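Local coordinates for DUF4875 domain-containing protein (Desulfovibrio piger, PDB 4LG3) that is of unknown function but belongs to the DUF4875 family, which is grouped in the CamS-like clan, at residues 131-136 against 154-159; 33-38 against 43-48; 139-144 against 150-155; 61-66 against 76-81. All coordinates share one frame; numbering follows the deposited sequence.

Interaction 1 of 4, residues 131-136 against 154-159; sequences QCLWGE and AAIAKK. With EDO (1,2-ethanediol), chain H.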
loop_
_atom_site.group_PDB
_atom_site.type_symbol
_atom_site.label_atom_id
_atom_site.label_comp_id
_atom_site.label_asym_id
_atom_site.label_seq_id
_atom_site.Cartn_x
_atom_site.Cartn_y
_atom_site.Cartn_z
ATOM N N GLN A 131 11.256 -8.377 1.179
ATOM C CA GLN A 131 9.871 -8.394 1.709
ATOM C C GLN A 131 9.173 -9.704 1.417
ATOM O O GLN A 131 8.500 -10.250 2.285
ATOM C CB GLN A 131 9.035 -7.268 1.094
ATOM C CG GLN A 131 9.381 -5.904 1.627
ATOM C CD GLN A 131 8.321 -4.924 1.252
ATOM O OE1 GLN A 131 7.689 -5.022 0.194
ATOM N NE2 GLN A 131 8.109 -3.958 2.110
ATOM N N CYS A 132 9.351 -10.196 0.192
ATOM C CA CYS A 132 8.798 -11.460 -0.275
ATOM C C CYS A 132 9.411 -12.641 0.519
ATOM O O CYS A 132 8.659 -13.504 0.995
ATOM C CB CYS A 132 9.015 -11.615 -1.776
ATOM S SG CYS A 132 8.311 -13.135 -2.466
ATOM N N LEU A 133 10.755 -12.645 0.706
ATOM C CA LEU A 133 11.444 -13.671 1.484
ATOM C C LEU A 133 11.020 -13.607 2.941
ATOM O O LEU A 133 10.692 -14.641 3.502
ATOM C CB LEU A 133 12.959 -13.565 1.358
ATOM C CG LEU A 133 13.567 -13.811 -0.027
ATOM C CD1 LEU A 133 15.076 -13.730 0.025
ATOM C CD2 LEU A 133 13.137 -15.144 -0.600
ATOM N N TRP A 134 10.934 -12.386 3.521
ATOM C CA TRP A 134 10.452 -12.127 4.886
ATOM C C TRP A 134 9.109 -12.822 5.102
ATOM O O TRP A 134 8.990 -13.629 6.016
ATOM C CB TRP A 134 10.304 -10.608 5.137
ATOM C CG TRP A 134 10.118 -10.252 6.584
ATOM C CD1 TRP A 134 8.958 -10.316 7.305
ATOM C CD2 TRP A 134 11.141 -9.841 7.505
ATOM N NE1 TRP A 134 9.190 -9.957 8.613
ATOM C CE2 TRP A 134 10.522 -9.662 8.766
ATOM C CE3 TRP A 134 12.521 -9.572 7.380
ATOM C CZ2 TRP A 134 11.231 -9.203 9.893
ATOM C CZ3 TRP A 134 13.225 -9.139 8.497
ATOM C CH2 TRP A 134 12.586 -8.959 9.737
ATOM N N GLY A 135 8.143 -12.539 4.223
ATOM C CA GLY A 135 6.804 -13.119 4.265
ATOM C C GLY A 135 6.738 -14.631 4.152
ATOM O O GLY A 135 5.932 -15.267 4.834
ATOM N N GLU A 136 7.589 -15.219 3.306
ATOM C CA GLU A 136 7.644 -16.655 3.047
ATOM C C GLU A 136 8.310 -17.454 4.144
ATOM O O GLU A 136 7.939 -18.609 4.380
ATOM C CB GLU A 136 8.420 -16.919 1.751
ATOM C CG GLU A 136 7.589 -16.718 0.492
ATOM C CD GLU A 136 8.270 -17.010 -0.835
ATOM O OE1 GLU A 136 9.448 -17.439 -0.836
ATOM O OE2 GLU A 136 7.617 -16.801 -1.884
ATOM N N ALA A 154 19.635 -12.831 9.071
ATOM C CA ALA A 154 20.837 -13.586 8.695
ATOM C C ALA A 154 20.581 -14.605 7.566
ATOM O O ALA A 154 21.413 -14.723 6.663
ATOM C CB ALA A 154 21.404 -14.300 9.905
ATOM N N ALA A 155 19.446 -15.338 7.619
ATOM C CA ALA A 155 19.082 -16.340 6.617
ATOM C C ALA A 155 18.778 -15.690 5.264
ATOM O O ALA A 155 19.111 -16.279 4.233
ATOM C CB ALA A 155 17.890 -17.149 7.096
ATOM N N ILE A 156 18.153 -14.476 5.263
ATOM C CA ILE A 156 17.841 -13.744 4.024
ATOM C C ILE A 156 19.165 -13.236 3.458
ATOM O O ILE A 156 19.438 -13.428 2.277
ATOM C CB ILE A 156 16.756 -12.621 4.205
ATOM C CG1 ILE A 156 15.398 -13.221 4.643
ATOM C CG2 ILE A 156 16.568 -11.792 2.914
ATOM C CD1 ILE A 156 14.452 -12.253 5.309
ATOM N N ALA A 157 20.017 -12.676 4.331
ATOM C CA ALA A 157 21.350 -12.169 3.996
ATOM C C ALA A 157 22.196 -13.252 3.339
ATOM O O ALA A 157 22.781 -12.995 2.292
ATOM C CB ALA A 157 22.042 -11.654 5.246
ATOM N N LYS A 158 22.209 -14.474 3.915
ATOM C CA LYS A 158 22.962 -15.626 3.416
ATOM C C LYS A 158 22.446 -16.086 2.055
ATOM O O LYS A 158 23.234 -16.506 1.212
ATOM C CB LYS A 158 22.898 -16.794 4.414
ATOM C CG LYS A 158 24.026 -17.807 4.222
ATOM C CD LYS A 158 24.166 -18.741 5.400
ATOM C CE LYS A 158 25.583 -19.247 5.537
ATOM N NZ LYS A 158 25.834 -19.897 6.854
ATOM N N LYS A 159 21.133 -16.005 1.847
ATOM C CA LYS A 159 20.484 -16.409 0.608
ATOM C C LYS A 159 20.768 -15.411 -0.536
ATOM O O LYS A 159 21.052 -15.824 -1.659
ATOM C CB LYS A 159 18.964 -16.538 0.840
ATOM C CG LYS A 159 18.296 -17.571 -0.054
ATOM C CD LYS A 159 16.870 -17.194 -0.418
ATOM C CE LYS A 159 16.168 -18.347 -1.096
ATOM N NZ LYS A 159 15.259 -17.886 -2.181
HETATM C C1 EDO H . 7.982 -9.333 12.277
HETATM O O1 EDO H . 7.451 -9.816 11.022
HETATM C C2 EDO H . 8.660 -7.895 12.169
HETATM O O2 EDO H . 8.118 -7.076 11.087
#
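Trp134, whose benzo ring meets Ile156, donates a hydrogen bond from the other side of its indole: NE1 gives to O1 of a bound 1,2-ethanediol at 3.0 Å, nearly straight at 168°. The diol, probably from the crystallisation liquor, approaches the ring at its edge, and Arg138 holds it as well. The contact itself is a packed pair of helices, 125-137 and 149-160, whose short segments run at 130° to each other with axes 10.5 Å apart. Leu133 and Ile156 meet between them, lying alongside one another and pointing opposite ways, with Leu133 CD1 3.8 Å from Ile156 CG2. The CG1 branch of Ile156 ends with CD1 3.9 Å from Trp134 CE3, the two side chains nearly perpendicular. Met137 and Val167 also pack on Ile156 and bury it further. At the exposed border Lys159 lies obliquely across Leu133. With CG anti to the backbone N (chi1 -150°), the chain, bent at chi2 and chi4, passes over the leucine's two methyls: CD stands 3.9 Å from Leu133 CD1, and the ammonium NZ ends 3.8 Å from Leu133 CD2.

Interaction 2 of 4, residues 33-38 against 43-48; sequences LVEQDK and IARRDS. With SO4 (sulfate ion), chain E.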
loop_
_atom_site.group_PDB
_atom_site.type_symbol
_atom_site.label_atom_id
_atom_site.label_comp_id
_atom_site.label_asym_id
_atom_site.label_seq_id
_atom_site.Cartn_x
_atom_site.Cartn_y
_atom_site.Cartn_z
ATOM N N LEU A 33 0.852 -1.360 -7.455
ATOM C CA LEU A 33 1.358 -0.790 -8.689
ATOM C C LEU A 33 1.640 -1.898 -9.671
ATOM O O LEU A 33 2.221 -2.924 -9.290
ATOM C CB LEU A 33 2.626 0.035 -8.466
ATOM C CG LEU A 33 2.520 1.273 -7.604
ATOM C CD1 LEU A 33 3.861 1.962 -7.536
ATOM C CD2 LEU A 33 1.399 2.225 -8.087
ATOM N N VAL A 34 1.246 -1.699 -10.933
ATOM C CA VAL A 34 1.479 -2.690 -11.986
ATOM C C VAL A 34 2.203 -2.081 -13.181
ATOM O O VAL A 34 2.273 -0.857 -13.341
ATOM C CB VAL A 34 0.182 -3.409 -12.453
ATOM C CG1 VAL A 34 -0.461 -4.184 -11.302
ATOM C CG2 VAL A 34 -0.807 -2.435 -13.098
ATOM N N GLU A 35 2.740 -2.958 -14.031
ATOM C CA GLU A 35 3.354 -2.555 -15.303
ATOM C C GLU A 35 3.139 -3.644 -16.327
ATOM O O GLU A 35 2.826 -4.766 -15.951
ATOM C CB GLU A 35 4.854 -2.230 -15.136
ATOM C CG GLU A 35 5.723 -3.424 -14.792
ATOM C CD GLU A 35 7.177 -3.082 -14.565
ATOM O OE1 GLU A 35 7.751 -2.330 -15.384
ATOM O OE2 GLU A 35 7.747 -3.570 -13.565
ATOM N N GLN A 36 3.345 -3.337 -17.611
ATOM C CA GLN A 36 3.302 -4.333 -18.698
ATOM C C GLN A 36 4.658 -4.962 -18.896
ATOM O O GLN A 36 5.659 -4.231 -18.940
ATOM C CB GLN A 36 2.913 -3.701 -20.031
ATOM C CG GLN A 36 1.555 -3.085 -20.090
ATOM C CD GLN A 36 1.200 -2.808 -21.523
ATOM O OE1 GLN A 36 0.856 -3.719 -22.287
ATOM N NE2 GLN A 36 1.309 -1.551 -21.931
ATOM N N ASP A 37 4.704 -6.305 -19.059
ATOM C CA ASP A 37 5.946 -7.015 -19.379
ATOM C C ASP A 37 6.106 -7.042 -20.916
ATOM O O ASP A 37 5.193 -6.601 -21.632
ATOM C CB ASP A 37 6.010 -8.432 -18.743
ATOM C CG ASP A 37 4.992 -9.478 -19.171
ATOM O OD1 ASP A 37 4.460 -9.376 -20.309
ATOM O OD2 ASP A 37 4.777 -10.437 -18.402
ATOM N N LYS A 38 7.240 -7.572 -21.416
ATOM C CA LYS A 38 7.564 -7.666 -22.850
ATOM C C LYS A 38 6.457 -8.362 -23.683
ATOM O O LYS A 38 6.241 -7.987 -24.839
ATOM C CB LYS A 38 8.911 -8.374 -23.054
ATOM C CG LYS A 38 10.045 -7.381 -23.291
ATOM C CD LYS A 38 11.376 -7.803 -22.667
ATOM C CE LYS A 38 12.402 -6.681 -22.636
ATOM N NZ LYS A 38 13.082 -6.470 -23.951
ATOM N N ILE A 43 1.977 -7.177 -14.636
ATOM C CA ILE A 43 2.641 -7.797 -13.500
ATOM C C ILE A 43 2.781 -6.774 -12.394
ATOM O O ILE A 43 2.690 -5.569 -12.655
ATOM C CB ILE A 43 4.039 -8.372 -13.913
ATOM C CG1 ILE A 43 4.963 -7.265 -14.486
ATOM C CG2 ILE A 43 3.910 -9.586 -14.865
ATOM C CD1 ILE A 43 6.396 -7.585 -14.571
ATOM N N ALA A 44 3.058 -7.244 -11.177
ATOM C CA ALA A 44 3.392 -6.361 -10.064
ATOM C C ALA A 44 4.641 -5.579 -10.459
ATOM O O ALA A 44 5.553 -6.169 -11.037
ATOM C CB ALA A 44 3.649 -7.183 -8.817
ATOM N N ARG A 45 4.639 -4.255 -10.270
ATOM C CA ARG A 45 5.745 -3.384 -10.662
ATOM C C ARG A 45 7.053 -3.856 -9.998
ATOM O O ARG A 45 7.135 -3.956 -8.774
ATOM C CB ARG A 45 5.431 -1.923 -10.317
ATOM C CG ARG A 45 6.485 -0.987 -10.854
ATOM C CD ARG A 45 5.903 0.336 -11.165
ATOM N NE ARG A 45 6.924 1.254 -11.646
ATOM C CZ ARG A 45 6.686 2.527 -11.931
ATOM N NH1 ARG A 45 5.459 3.027 -11.797
ATOM N NH2 ARG A 45 7.671 3.317 -12.340
ATOM N N ARG A 46 8.042 -4.191 -10.839
ATOM C CA ARG A 46 9.328 -4.768 -10.467
ATOM C C ARG A 46 10.149 -3.844 -9.562
ATOM O O ARG A 46 10.797 -4.331 -8.647
ATOM C CB ARG A 46 10.121 -5.154 -11.728
ATOM C CG ARG A 46 9.470 -6.283 -12.524
ATOM C CD ARG A 46 10.411 -6.883 -13.538
ATOM N NE ARG A 46 10.012 -6.553 -14.904
ATOM C CZ ARG A 46 9.695 -7.452 -15.839
ATOM N NH1 ARG A 46 9.711 -8.752 -15.559
ATOM N NH2 ARG A 46 9.350 -7.057 -17.055
ATOM N N ASP A 47 10.128 -2.528 -9.824
ATOM C CA ASP A 47 10.877 -1.530 -9.064
ATOM C C ASP A 47 10.114 -0.205 -9.058
ATOM O O ASP A 47 9.875 0.351 -10.113
ATOM C CB ASP A 47 12.293 -1.361 -9.671
ATOM C CG ASP A 47 13.332 -0.669 -8.789
ATOM O OD1 ASP A 47 13.068 0.464 -8.333
ATOM O OD2 ASP A 47 14.440 -1.239 -8.610
ATOM N N SER A 48 9.729 0.289 -7.884
ATOM C CA SER A 48 9.018 1.570 -7.749
ATOM C C SER A 48 9.893 2.650 -7.023
ATOM O O SER A 48 9.377 3.707 -6.635
ATOM C CB SER A 48 7.681 1.378 -7.022
ATOM O OG SER A 48 7.777 0.637 -5.817
HETATM S S SO4 E . 9.738 -5.616 -19.828
HETATM O O1 SO4 E . 9.112 -5.113 -21.054
HETATM O O2 SO4 E . 9.677 -7.088 -19.771
HETATM O O3 SO4 E . 11.146 -5.203 -19.793
HETATM O O4 SO4 E . 9.012 -5.036 -18.694
HETATM O O HOH W 1 2.756 1.412 -11.679
HETATM O O HOH W 2 9.709 -1.739 -12.562
#
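Glu35 and Arg46 meet where the contact is tightest: the backbone N of Arg46 donates to Glu35 OE2 at 2.8 Å, almost straight at 173°. A water donates to OE2 and accepts from Asp47 N, and in this way the carboxylate holds Arg46 N directly and Asp47 N through the water. Close by, Leu33 CB packs 3.9 Å from Arg45 CB, and Leu33 CD1 reaches Ser48 CB; the OG of that serine is hydrogen-bonded to Leu123 N. All this grows out of a beta hairpin, strands 26-36 and 42-44, in which Glu35 and Ile43 form a hydrogen-bonded antiparallel pair; Ile43 N gives to Glu35 O at 2.9 Å, and beyond the strand Arg45 N still donates to Leu33 O, from above the carbonyl plane. The glutamate's CG stands between backbone N and carbonyl carbon (chi1 67°), which takes the extended chain past Ile43 CG1 on its way to Arg46. The looser, outer side belongs to the exposed Arg46 and Lys38. Ile43 CD1 lies over the Arg46 guanidinium, 3.5 Å from its plane, while Glu35 OE2 makes a long salt bridge with NE from well outside that plane, by charge alone. At the guanidinium edge NH2 donates to O4 of a sulfate, probably from the crystallisation liquor, at 2.6 Å. The backbone N of Lys38, a poorly ordered residue, donates to sulfate O2.

Interaction 3 of 4, residues 139-144 against 150-155; sequences GKFQVD and RRLKAA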
loop_
_atom_site.group_PDB
_atom_site.type_symbol
_atom_site.label_atom_id
_atom_site.label_comp_id
_atom_site.label_asym_id
_atom_site.label_seq_id
_atom_site.Cartn_x
_atom_site.Cartn_y
_atom_site.Cartn_z
ATOM N N GLY A 139 7.468 -17.585 9.252
ATOM C CA GLY A 139 6.774 -18.679 9.937
ATOM C C GLY A 139 7.697 -19.743 10.523
ATOM O O GLY A 139 7.328 -20.415 11.490
ATOM N N LYS A 140 8.919 -19.886 9.956
ATOM C CA LYS A 140 9.941 -20.832 10.428
ATOM C C LYS A 140 10.857 -20.186 11.484
ATOM O O LYS A 140 11.772 -20.838 11.981
ATOM C CB LYS A 140 10.801 -21.335 9.244
ATOM C CG LYS A 140 10.033 -22.089 8.156
ATOM C CD LYS A 140 10.745 -21.973 6.811
ATOM C CE LYS A 140 9.849 -22.281 5.639
ATOM N NZ LYS A 140 9.003 -21.123 5.274
ATOM N N PHE A 141 10.634 -18.908 11.804
ATOM C CA PHE A 141 11.466 -18.153 12.739
ATOM C C PHE A 141 10.631 -17.574 13.900
ATOM O O PHE A 141 10.982 -16.523 14.459
ATOM C CB PHE A 141 12.218 -17.029 11.980
ATOM C CG PHE A 141 13.251 -17.563 11.017
ATOM C CD1 PHE A 141 12.895 -17.937 9.727
ATOM C CD2 PHE A 141 14.570 -17.753 11.418
ATOM C CE1 PHE A 141 13.841 -18.487 8.851
ATOM C CE2 PHE A 141 15.521 -18.289 10.536
ATOM C CZ PHE A 141 15.150 -18.645 9.256
ATOM N N GLN A 142 9.553 -18.275 14.286
ATOM C CA GLN A 142 8.704 -17.827 15.388
ATOM C C GLN A 142 9.228 -18.358 16.717
ATOM O O GLN A 142 9.395 -19.568 16.869
ATOM C CB GLN A 142 7.237 -18.236 15.173
ATOM C CG GLN A 142 6.538 -17.480 14.045
ATOM C CD GLN A 142 6.602 -15.981 14.212
ATOM O OE1 GLN A 142 6.029 -15.396 15.142
ATOM N NE2 GLN A 142 7.343 -15.339 13.329
ATOM N N VAL A 143 9.542 -17.451 17.656
ATOM C CA VAL A 143 10.041 -17.795 18.988
ATOM C C VAL A 143 9.245 -16.979 20.014
ATOM O O VAL A 143 9.377 -15.748 20.056
ATOM C CB VAL A 143 11.581 -17.603 19.163
ATOM C CG1 VAL A 143 12.031 -18.022 20.560
ATOM C CG2 VAL A 143 12.383 -18.353 18.100
ATOM N N ASP A 144 8.422 -17.678 20.831
ATOM C CA ASP A 144 7.561 -17.136 21.892
ATOM C C ASP A 144 6.614 -16.051 21.367
ATOM O O ASP A 144 6.557 -14.953 21.929
ATOM C CB ASP A 144 8.396 -16.607 23.081
ATOM C CG ASP A 144 9.235 -17.664 23.773
ATOM O OD1 ASP A 144 8.677 -18.731 24.120
ATOM O OD2 ASP A 144 10.445 -17.411 23.996
ATOM N N ARG A 150 16.862 -11.427 14.272
ATOM C CA ARG A 150 18.301 -11.679 14.148
ATOM C C ARG A 150 18.577 -12.846 13.186
ATOM O O ARG A 150 19.326 -12.680 12.219
ATOM C CB ARG A 150 18.908 -11.976 15.539
ATOM C CG ARG A 150 20.425 -11.890 15.589
ATOM C CD ARG A 150 20.964 -12.697 16.753
ATOM N NE ARG A 150 20.847 -14.143 16.538
ATOM C CZ ARG A 150 21.786 -15.025 16.874
ATOM N NH1 ARG A 150 22.917 -14.619 17.441
ATOM N NH2 ARG A 150 21.602 -16.319 16.650
ATOM N N ARG A 151 17.944 -14.009 13.449
ATOM C CA ARG A 151 18.079 -15.230 12.661
ATOM C C ARG A 151 17.398 -15.110 11.290
ATOM O O ARG A 151 17.935 -15.653 10.321
ATOM C CB ARG A 151 17.549 -16.448 13.439
ATOM C CG ARG A 151 18.650 -17.131 14.253
ATOM C CD ARG A 151 18.173 -18.290 15.099
ATOM N NE ARG A 151 19.209 -18.717 16.045
ATOM C CZ ARG A 151 19.201 -18.455 17.353
ATOM N NH1 ARG A 151 18.196 -17.773 17.894
ATOM N NH2 ARG A 151 20.192 -18.878 18.128
ATOM N N LEU A 152 16.239 -14.412 11.193
ATOM C CA LEU A 152 15.554 -14.227 9.907
ATOM C C LEU A 152 16.375 -13.308 8.996
ATOM O O LEU A 152 16.544 -13.642 7.821
ATOM C CB LEU A 152 14.119 -13.694 10.067
ATOM C CG LEU A 152 13.281 -13.505 8.778
ATOM C CD1 LEU A 152 13.252 -14.767 7.911
ATOM C CD2 LEU A 152 11.884 -13.066 9.104
ATOM N N LYS A 153 16.896 -12.177 9.543
ATOM C CA LYS A 153 17.755 -11.228 8.825
ATOM C C LYS A 153 19.007 -11.945 8.264
ATOM O O LYS A 153 19.373 -11.711 7.110
ATOM C CB LYS A 153 18.192 -10.053 9.736
ATOM C CG LYS A 153 17.158 -8.948 9.928
ATOM C CD LYS A 153 17.729 -7.775 10.750
ATOM C CE LYS A 153 16.656 -6.785 11.173
ATOM N NZ LYS A 153 17.040 -5.367 10.910
ATOM N N ALA A 154 19.635 -12.831 9.071
ATOM C CA ALA A 154 20.837 -13.586 8.695
ATOM C C ALA A 154 20.581 -14.605 7.566
ATOM O O ALA A 154 21.413 -14.723 6.663
ATOM C CB ALA A 154 21.404 -14.300 9.905
ATOM N N ALA A 155 19.446 -15.338 7.619
ATOM C CA ALA A 155 19.082 -16.340 6.617
ATOM C C ALA A 155 18.778 -15.690 5.264
ATOM O O ALA A 155 19.111 -16.279 4.233
ATOM C CB ALA A 155 17.890 -17.149 7.096
#
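Phe141 lays one face of its ring against the backbone of Leu152 at the side of a helix. Leu152 CA sits 4.1 Å from the ring centroid and 17° off the ring normal, a CH-pi contact displaced towards the rim. Around that point the ring's margins find different partners. On one side Leu152 CD1 comes 3.7 Å from Phe141 CD1, the two side chains crossing at a slant; on the other, Phe141 CD2 lies 3.8 Å from Arg151 CB. The far corner, CZ, reaches Ala155 CB, one helical turn beyond Arg151, at 3.8 Å. The phenylalanine thus rests on three positions of a single helical surface, and its CG, anti to the carbonyl carbon (chi1 -67°), carries the ring to them.

The residue leads into the small two-stranded hairpin, 142-143 with 146-147, that turns the chain from helix 125-137 back into helix 149-160. A backbone bond between Phe141 and Asp148 closes this turn at its base, directly ahead of the helix that the ring covers. Asp148 has a second task, a salt bridge to NH1 of Arg151. The arginine chain, extended from CG to NE, departs from the ring beyond CB, towards Asp148, yet its guanidinium stays within 18° of parallel to the phenyl plane. Leu152, which is buried, also meets Trp134 and Met137 of helix 125-137.

Interaction 4 of 4, residues 61-66 against 76-81; sequences IAAARY and VSITLD. With SO4 (sulfate ion), chain D.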
loop_
_atom_site.group_PDB
_atom_site.type_symbol
_atom_site.label_atom_id
_atom_site.label_comp_id
_atom_site.label_asym_id
_atom_site.label_seq_id
_atom_site.Cartn_x
_atom_site.Cartn_y
_atom_site.Cartn_z
ATOM N N ILE A 61 -5.365 8.874 -4.594
ATOM C CA ILE A 61 -6.388 9.895 -4.827
ATOM C C ILE A 61 -7.270 9.449 -5.994
ATOM O O ILE A 61 -8.478 9.408 -5.825
ATOM C CB ILE A 61 -5.780 11.320 -5.037
ATOM C CG1 ILE A 61 -5.126 11.832 -3.711
ATOM C CG2 ILE A 61 -6.844 12.334 -5.528
ATOM C CD1 ILE A 61 -4.072 12.973 -3.903
ATOM N N ALA A 62 -6.676 9.071 -7.142
ATOM C CA ALA A 62 -7.383 8.639 -8.359
ATOM C C ALA A 62 -8.170 7.364 -8.133
ATOM O O ALA A 62 -9.272 7.256 -8.650
ATOM C CB ALA A 62 -6.403 8.431 -9.499
ATOM N N ALA A 63 -7.621 6.397 -7.361
ATOM C CA ALA A 63 -8.317 5.161 -7.051
ATOM C C ALA A 63 -9.544 5.466 -6.177
ATOM O O ALA A 63 -10.629 4.964 -6.473
ATOM C CB ALA A 63 -7.375 4.197 -6.359
ATOM N N ALA A 64 -9.393 6.341 -5.154
ATOM C CA ALA A 64 -10.493 6.750 -4.245
ATOM C C ALA A 64 -11.666 7.359 -5.030
ATOM O O ALA A 64 -12.799 6.939 -4.842
ATOM C CB ALA A 64 -9.989 7.731 -3.190
ATOM N N ARG A 65 -11.376 8.296 -5.935
ATOM C CA ARG A 65 -12.328 8.968 -6.809
ATOM C C ARG A 65 -13.031 7.985 -7.732
ATOM O O ARG A 65 -14.254 8.064 -7.868
ATOM C CB ARG A 65 -11.626 10.034 -7.631
ATOM C CG ARG A 65 -11.122 11.182 -6.795
ATOM C CD ARG A 65 -10.847 12.341 -7.718
ATOM N NE ARG A 65 -9.987 13.356 -7.116
ATOM C CZ ARG A 65 -10.439 14.397 -6.440
ATOM N NH1 ARG A 65 -11.741 14.553 -6.243
ATOM N NH2 ARG A 65 -9.597 15.289 -5.952
ATOM N N TYR A 66 -12.285 7.024 -8.286
ATOM C CA TYR A 66 -12.808 5.970 -9.159
ATOM C C TYR A 66 -13.823 5.091 -8.421
ATOM O O TYR A 66 -14.940 4.944 -8.892
ATOM C CB TYR A 66 -11.675 5.090 -9.769
ATOM C CG TYR A 66 -12.203 3.802 -10.396
ATOM C CD1 TYR A 66 -13.010 3.835 -11.541
ATOM C CD2 TYR A 66 -11.987 2.566 -9.783
ATOM C CE1 TYR A 66 -13.583 2.669 -12.055
ATOM C CE2 TYR A 66 -12.548 1.399 -10.294
ATOM C CZ TYR A 66 -13.354 1.456 -11.422
ATOM O OH TYR A 66 -13.899 0.295 -11.911
ATOM N N VAL A 76 -14.694 6.009 0.853
ATOM C CA VAL A 76 -13.786 5.073 0.195
ATOM C C VAL A 76 -12.411 5.179 0.819
ATOM O O VAL A 76 -11.832 6.254 0.862
ATOM C CB VAL A 76 -13.729 5.284 -1.343
ATOM C CG1 VAL A 76 -12.747 4.321 -2.003
ATOM C CG2 VAL A 76 -15.103 5.138 -1.972
ATOM N N SER A 77 -11.885 4.052 1.275
ATOM C CA SER A 77 -10.534 3.929 1.817
ATOM C C SER A 77 -9.676 3.155 0.853
ATOM O O SER A 77 -10.070 2.085 0.412
ATOM C CB SER A 77 -10.541 3.253 3.182
ATOM O OG SER A 77 -10.820 4.212 4.181
ATOM N N ILE A 78 -8.533 3.727 0.472
ATOM C CA ILE A 78 -7.573 3.087 -0.450
ATOM C C ILE A 78 -6.223 2.887 0.265
ATOM O O ILE A 78 -5.713 3.810 0.877
ATOM C CB ILE A 78 -7.387 3.869 -1.792
ATOM C CG1 ILE A 78 -8.727 4.206 -2.482
ATOM C CG2 ILE A 78 -6.404 3.167 -2.742
ATOM C CD1 ILE A 78 -9.536 3.072 -3.061
ATOM N N THR A 79 -5.662 1.693 0.173
ATOM C CA THR A 79 -4.330 1.390 0.684
ATOM C C THR A 79 -3.512 0.866 -0.479
ATOM O O THR A 79 -3.907 -0.124 -1.113
ATOM C CB THR A 79 -4.312 0.394 1.870
ATOM O OG1 THR A 79 -5.159 0.883 2.903
ATOM C CG2 THR A 79 -2.906 0.182 2.434
ATOM N N LEU A 80 -2.377 1.537 -0.762
ATOM C CA LEU A 80 -1.449 1.087 -1.776
ATOM C C LEU A 80 -0.363 0.270 -1.082
ATOM O O LEU A 80 0.349 0.794 -0.226
ATOM C CB LEU A 80 -0.866 2.257 -2.583
ATOM C CG LEU A 80 0.258 1.957 -3.579
ATOM C CD1 LEU A 80 -0.252 1.133 -4.758
ATOM C CD2 LEU A 80 0.890 3.249 -4.061
ATOM N N ASP A 81 -0.259 -1.021 -1.449
ATOM C CA ASP A 81 0.770 -1.914 -0.904
ATOM C C ASP A 81 1.996 -1.975 -1.830
ATOM O O ASP A 81 1.875 -1.726 -3.023
ATOM C CB ASP A 81 0.217 -3.325 -0.642
ATOM C CG ASP A 81 -0.817 -3.381 0.459
ATOM O OD1 ASP A 81 -0.552 -2.827 1.555
ATOM O OD2 ASP A 81 -1.866 -4.032 0.250
HETATM S S SO4 D . -13.254 16.896 -4.263
HETATM O O1 SO4 D . -13.211 17.161 -5.708
HETATM O O2 SO4 D . -14.274 15.876 -4.010
HETATM O O3 SO4 D . -11.918 16.469 -3.804
HETATM O O4 SO4 D . -13.626 18.121 -3.552
#
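Ile78 points from its strand at the flank of a helix, facing Ala63 and Ala64, and its branches divide there. From CB, the CG2 methyl is anti to the backbone N and reaches Ala63 CB at 3.9 Å. The other branch, CG1, is set anti to the carbonyl carbon (chi1 -51°) and comes against Ala64: it lies 3.5 Å from the backbone N of Ala64 and 3.8 Å from its CB. At the tip, CD1 folds back (chi2 -69°) to lie across the peptide joining the two alanines, 3.9 Å from Ala63 C. Two residues earlier on the same strand, Val76 presents CG1 to Ala64 O at 3.9 Å.

The elements joined are helix 53-71 and strand 75-81. The helix belongs to the connection between the parallel neighbours 26-36 and 75-81, a beta-alpha-beta crossover with the short strand 42-44 inserted on the way. Segment 61-66 runs at 145° to segment 76-81, with axes 8.0 Å apart. Val29 and Ile31 of strand 26-36 adjoin Ile78 too. On another side of the helix Arg65 makes weak bonds to a sulfate shared with Tyr98 and Trp113. No hydrogen bond crosses between helix and strand segments; with methyl groups as the helix's side chains here, the branched strand residues pack directly on helical backbone, and the contact rests on close apolar fit.

The chain passes from a sheet-and-helix region to a pair of helices, before it returns to the sheet at strand 175-176. Interactions 2 and 4 come in series; their centres lie 19 Å apart, they reach neighbouring strands, 26-36 and 75-81, of the same mixed sheet, and they touch where Leu33 N meets Leu80 CD1 at 3.8 Å. Interaction 3 opens inside the span of interaction 1, and both end on helix 149-160, sharing Ala154 and Ala155; their centres are only 9 Å apart, and Trp134 touches Leu152. Interaction 4 lies about 30 Å, centre to centre, from interaction 1. A sheet-based part and a paired-helix part are thus in contact within one DUF4875 protein, as when Gln131 bonds to Ser82.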